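Local coordinates for dihydrodipicolinate synthase (PDB 4XKY), which probably acts as a Schiff-base-forming lyase of the DapA family, taken to be the dihydrodipicolinate synthase of lysine biosynthesis, with N-acetylneuraminate lyase activity also possible, at residues Pro10-Leu22 against Thr48-Met62. Numbering follows the deposited sequence.
Sequences PPLVTPLLDDDVL and TGESQSLSYKLRMEM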
loop_
_atom_site.group_PDB
_atom_site.type_symbol
_atom_site.label_atom_id
_atom_site.label_comp_id
_atom_site.label_asym_id
_atom_site.label_seq_id
_atom_site.Cartn_x
_atom_site.Cartn_y
_atom_site.Cartn_z
ATOM N N PRO A 10 23.890 17.021 -8.923
ATOM C CA PRO A 10 24.042 15.939 -7.969
ATOM C C PRO A 10 23.428 16.263 -6.633
ATOM O O PRO A 10 23.642 17.367 -6.111
ATOM C CB PRO A 10 25.554 15.790 -7.805
ATOM C CG PRO A 10 26.145 17.022 -8.379
ATOM C CD PRO A 10 25.182 17.570 -9.364
ATOM N N PRO A 11 22.653 15.313 -6.097
ATOM C CA PRO A 11 22.239 15.326 -4.715
ATOM C C PRO A 11 23.427 14.861 -3.880
ATOM O O PRO A 11 23.732 13.657 -3.811
ATOM C CB PRO A 11 21.085 14.314 -4.682
ATOM C CG PRO A 11 21.442 13.317 -5.742
ATOM C CD PRO A 11 22.334 14.036 -6.748
ATOM N N LEU A 12 24.124 15.821 -3.283
ATOM C CA LEU A 12 25.302 15.501 -2.499
ATOM C C LEU A 12 24.990 14.564 -1.339
ATOM O O LEU A 12 23.976 14.699 -0.678
ATOM C CB LEU A 12 25.962 16.760 -1.945
ATOM C CG LEU A 12 26.927 17.520 -2.854
ATOM C CD1 LEU A 12 26.171 18.023 -4.059
ATOM C CD2 LEU A 12 27.503 18.710 -2.123
ATOM N N VAL A 13 25.898 13.621 -1.084
ATOM C CA VAL A 13 25.919 12.931 0.189
ATOM C C VAL A 13 26.313 13.962 1.245
ATOM O O VAL A 13 26.914 15.004 0.918
ATOM C CB VAL A 13 26.884 11.712 0.204
ATOM C CG1 VAL A 13 26.475 10.678 -0.832
ATOM C CG2 VAL A 13 28.310 12.113 -0.064
ATOM N N THR A 14 25.902 13.703 2.485
ATOM C CA THR A 14 26.309 14.494 3.628
ATOM C C THR A 14 27.435 13.664 4.234
ATOM O O THR A 14 27.180 12.667 4.883
ATOM C CB THR A 14 25.143 14.733 4.621
ATOM O OG1 THR A 14 24.051 15.411 3.956
ATOM C CG2 THR A 14 25.616 15.569 5.815
ATOM N N PRO A 15 28.695 14.026 3.954
ATOM C CA PRO A 15 29.810 13.225 4.489
ATOM C C PRO A 15 29.932 13.426 5.978
ATOM O O PRO A 15 29.796 14.554 6.461
ATOM C CB PRO A 15 31.038 13.744 3.758
ATOM C CG PRO A 15 30.589 14.836 2.855
ATOM C CD PRO A 15 29.154 15.173 3.161
ATOM N N LEU A 16 30.130 12.317 6.679
ATOM C CA LEU A 16 30.129 12.252 8.131
ATOM C C LEU A 16 31.400 11.620 8.678
ATOM O O LEU A 16 31.959 10.693 8.073
ATOM C CB LEU A 16 28.965 11.386 8.563
ATOM C CG LEU A 16 27.601 11.886 8.118
ATOM C CD1 LEU A 16 26.580 10.867 8.598
ATOM C CD2 LEU A 16 27.325 13.282 8.688
ATOM N N LEU A 17 31.865 12.114 9.819
ATOM C CA LEU A 17 32.893 11.401 10.604
ATOM C C LEU A 17 32.252 10.528 11.662
ATOM O O LEU A 17 32.848 9.580 12.146
ATOM C CB LEU A 17 33.850 12.399 11.279
ATOM C CG LEU A 17 34.689 13.254 10.327
ATOM C CD1 LEU A 17 35.655 14.155 11.112
ATOM C CD2 LEU A 17 35.499 12.354 9.393
ATOM N N ASP A 18 31.043 10.898 12.062
ATOM C CA ASP A 18 30.286 10.145 13.062
ATOM C C ASP A 18 28.822 10.515 12.877
ATOM O O ASP A 18 28.514 11.351 12.033
ATOM C CB ASP A 18 30.783 10.439 14.484
ATOM C CG ASP A 18 30.365 9.358 15.503
ATOM O OD1 ASP A 18 29.911 8.279 15.096
ATOM O OD2 ASP A 18 30.479 9.588 16.720
ATOM N N ASP A 19 27.935 9.890 13.648
ATOM C CA ASP A 19 26.507 10.017 13.438
ATOM C C ASP A 19 26.099 11.485 13.425
ATOM O O ASP A 19 25.203 11.863 12.686
ATOM C CB ASP A 19 25.706 9.286 14.522
ATOM C CG ASP A 19 25.966 7.787 14.555
ATOM O OD1 ASP A 19 25.803 7.095 13.546
ATOM O OD2 ASP A 19 26.338 7.282 15.618
ATOM N N ASP A 20 26.739 12.307 14.245
ATOM C CA ASP A 20 26.374 13.712 14.347
ATOM C C ASP A 20 27.560 14.630 14.104
ATOM O O ASP A 20 27.590 15.727 14.650
ATOM C CB ASP A 20 25.826 14.019 15.743
ATOM C CG ASP A 20 24.853 15.192 15.733
ATOM O OD1 ASP A 20 24.198 15.449 14.701
ATOM O OD2 ASP A 20 24.708 15.845 16.758
ATOM N N VAL A 21 28.534 14.202 13.295
ATOM C CA VAL A 21 29.749 15.032 13.060
ATOM C C VAL A 21 29.984 15.081 11.572
ATOM O O VAL A 21 30.120 14.038 10.940
ATOM C CB VAL A 21 31.039 14.450 13.715
ATOM C CG1 VAL A 21 32.279 15.330 13.416
ATOM C CG2 VAL A 21 30.875 14.313 15.215
ATOM N N LEU A 22 30.050 16.285 11.031
ATOM C CA LEU A 22 30.238 16.501 9.607
ATOM C C LEU A 22 31.712 16.298 9.214
ATOM O O LEU A 22 32.599 16.790 9.893
ATOM C CB LEU A 22 29.805 17.930 9.245
ATOM C CG LEU A 22 29.740 18.320 7.750
ATOM C CD1 LEU A 22 28.589 17.624 7.030
ATOM C CD2 LEU A 22 29.613 19.835 7.582
ATOM N N THR A 48 19.556 11.214 -0.753
ATOM C CA THR A 48 20.968 10.863 -0.835
ATOM C C THR A 48 21.859 11.498 0.260
ATOM O O THR A 48 22.867 10.884 0.681
ATOM C CB THR A 48 21.497 11.213 -2.235
ATOM O OG1 THR A 48 20.773 10.440 -3.197
ATOM C CG2 THR A 48 22.927 10.876 -2.358
ATOM N N GLY A 49 21.454 12.690 0.710
ATOM C CA GLY A 49 22.103 13.438 1.807
ATOM C C GLY A 49 21.629 13.055 3.199
ATOM O O GLY A 49 22.008 13.703 4.178
ATOM N N GLU A 50 20.780 12.022 3.289
ATOM C CA GLU A 50 20.295 11.494 4.591
ATOM C C GLU A 50 19.565 12.566 5.454
ATOM O O GLU A 50 19.658 12.537 6.682
ATOM C CB GLU A 50 21.492 10.923 5.409
ATOM C CG GLU A 50 22.070 9.607 4.923
ATOM C CD GLU A 50 23.423 9.271 5.558
ATOM O OE1 GLU A 50 23.491 8.576 6.608
ATOM O OE2 GLU A 50 24.432 9.709 4.978
ATOM N N SER A 51 18.855 13.518 4.861
ATOM C CA SER A 51 18.438 14.696 5.672
ATOM C C SER A 51 17.558 14.321 6.880
ATOM O O SER A 51 17.771 14.773 8.015
ATOM C CB SER A 51 17.694 15.743 4.850
ATOM O OG SER A 51 17.438 16.891 5.669
ATOM N N GLN A 52 16.580 13.470 6.629
ATOM C CA GLN A 52 15.636 13.098 7.680
ATOM C C GLN A 52 16.327 12.489 8.904
ATOM O O GLN A 52 15.909 12.759 10.042
ATOM C CB GLN A 52 14.627 12.098 7.136
ATOM C CG GLN A 52 15.277 10.791 6.701
ATOM C CD GLN A 52 14.521 10.102 5.587
ATOM O OE1 GLN A 52 13.420 10.516 5.218
ATOM N NE2 GLN A 52 15.110 9.040 5.042
ATOM N N SER A 53 17.389 11.704 8.675
ATOM C CA SER A 53 18.008 10.916 9.759
ATOM C C SER A 53 19.094 11.687 10.529
ATOM O O SER A 53 19.578 11.246 11.567
ATOM C CB SER A 53 18.521 9.575 9.211
ATOM O OG SER A 53 19.775 9.750 8.571
ATOM N N LEU A 54 19.438 12.870 10.033
ATOM C CA LEU A 54 20.425 13.757 10.660
ATOM C C LEU A 54 19.771 14.738 11.596
ATOM O O LEU A 54 18.638 15.126 11.402
ATOM C CB LEU A 54 21.175 14.543 9.591
ATOM C CG LEU A 54 21.934 13.669 8.591
ATOM C CD1 LEU A 54 22.707 14.531 7.624
ATOM C CD2 LEU A 54 22.847 12.658 9.264
ATOM N N SER A 55 20.504 15.134 12.624
ATOM C CA SER A 55 20.037 16.147 13.545
ATOM C C SER A 55 19.886 17.503 12.831
ATOM O O SER A 55 20.466 17.746 11.769
ATOM C CB SER A 55 21.025 16.289 14.700
ATOM O OG SER A 55 22.176 17.012 14.278
ATOM N N TYR A 56 19.101 18.387 13.428
ATOM C CA TYR A 56 18.949 19.744 12.902
ATOM C C TYR A 56 20.270 20.459 12.821
ATOM O O TYR A 56 20.552 21.136 11.860
ATOM C CB TYR A 56 18.050 20.565 13.819
ATOM C CG TYR A 56 17.332 21.651 13.071
ATOM C CD1 TYR A 56 16.357 21.320 12.140
ATOM C CD2 TYR A 56 17.626 22.993 13.272
ATOM C CE1 TYR A 56 15.679 22.288 11.436
ATOM C CE2 TYR A 56 16.948 23.976 12.567
ATOM C CZ TYR A 56 15.975 23.605 11.648
ATOM O OH TYR A 56 15.262 24.512 10.917
ATOM N N LYS A 57 21.088 20.321 13.851
ATOM C CA LYS A 57 22.408 20.917 13.837
ATOM C C LYS A 57 23.201 20.484 12.613
ATOM O O LYS A 57 23.787 21.315 11.906
ATOM C CB LYS A 57 23.161 20.549 15.115
ATOM C CG LYS A 57 24.550 21.166 15.234
ATOM C CD LYS A 57 25.348 20.469 16.330
ATOM C CE LYS A 57 26.141 19.284 15.791
ATOM N NZ LYS A 57 26.724 18.477 16.894
ATOM N N LEU A 58 23.210 19.186 12.337
ATOM C CA LEU A 58 24.016 18.693 11.224
ATOM C C LEU A 58 23.485 19.164 9.886
ATOM O O LEU A 58 24.255 19.545 9.026
ATOM C CB LEU A 58 24.100 17.185 11.260
ATOM C CG LEU A 58 25.245 16.474 10.581
ATOM C CD1 LEU A 58 26.571 17.123 10.862
ATOM C CD2 LEU A 58 25.262 15.056 11.090
ATOM N N ARG A 59 22.170 19.194 9.728
ATOM C CA ARG A 59 21.583 19.740 8.514
ATOM C C ARG A 59 22.043 21.216 8.342
ATOM O O ARG A 59 22.397 21.633 7.253
ATOM C CB ARG A 59 20.064 19.613 8.557
ATOM C CG ARG A 59 19.596 18.171 8.530
ATOM C CD ARG A 59 18.223 17.994 9.146
ATOM N NE ARG A 59 17.176 18.430 8.230
ATOM C CZ ARG A 59 15.904 18.590 8.571
ATOM N NH1 ARG A 59 15.514 18.370 9.830
ATOM N NH2 ARG A 59 15.029 18.995 7.656
ATOM N N MET A 60 22.069 21.988 9.421
ATOM C CA MET A 60 22.509 23.385 9.312
ATOM C C MET A 60 23.980 23.499 8.933
ATOM O O MET A 60 24.331 24.311 8.088
ATOM C CB MET A 60 22.203 24.173 10.577
ATOM C CG MET A 60 20.703 24.365 10.740
ATOM S SD MET A 60 20.096 25.320 12.153
ATOM C CE MET A 60 21.072 24.694 13.520
ATOM N N GLU A 61 24.826 22.663 9.520
ATOM C CA GLU A 61 26.236 22.651 9.165
ATOM C C GLU A 61 26.473 22.254 7.709
ATOM O O GLU A 61 27.357 22.797 7.069
ATOM C CB GLU A 61 27.014 21.746 10.100
ATOM C CG GLU A 61 26.968 22.252 11.528
ATOM C CD GLU A 61 27.769 21.411 12.497
ATOM O OE1 GLU A 61 28.277 20.339 12.098
ATOM O OE2 GLU A 61 27.860 21.813 13.673
ATOM N N MET A 62 25.678 21.329 7.184
ATOM C CA MET A 62 25.844 20.937 5.806
ATOM C C MET A 62 25.543 22.118 4.898
ATOM O O MET A 62 26.263 22.355 3.956
ATOM C CB MET A 62 24.937 19.776 5.441
ATOM C CG MET A 62 25.010 19.298 3.982
ATOM S SD MET A 62 26.659 18.728 3.493
ATOM C CE MET A 62 26.355 18.243 1.801
HETATM O O HOH W 1 24.456 11.150 2.843
HETATM O O HOH W 2 22.901 13.417 13.340
HETATM O O HOH W 3 29.776 18.510 12.766
#
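At the catalytic mouth of this TIM barrel, the loop leaving strand 7-8 meets the loop and helix that follow strand 42-44, and T48 packs against P11. T48, predicted to bind pyruvate, sets its methyl CG2 3.2 Å from P11 O, while its OG1 is hydrogen-bonded with the OH of Y258. Next to it G49 suits a spot close to L12 O and T14 OG1, where a beta carbon would probably be crowded. T14 OG1 donates to a lone pair of G49 O (2.7 Å), lying in the plane of that carbonyl; with OG1 anti to the carbonyl carbon (chi1 -59°), its methyl CG2 is left to meet L54 CD1 tip to tip. A water accepts from T14 N and donates to T48 O and E50 OE2, a carboxylate also paired with K263. The unbranched M62, bent at chi2 (60°), brings CE to 3.4 Å from V13 O, and branched L58 spreads CD2 onto L16 and CD1 onto L22. At the outer end, S55 N-caps helix 56-70: its OG accepts from L58 N and donates to D20 OD1 (2.6 Å) on the syn lone pair. K57 NZ lies 3.3 Å from D20 OD2, a salt bridge whose hydrogen bond is weak. An alanine in place of D20 would probably leave S55 OG without its acceptor and K57 without this counter-charge. A second water bridges D20 OD1, D19 O and S55 N, the last at 3.0 Å.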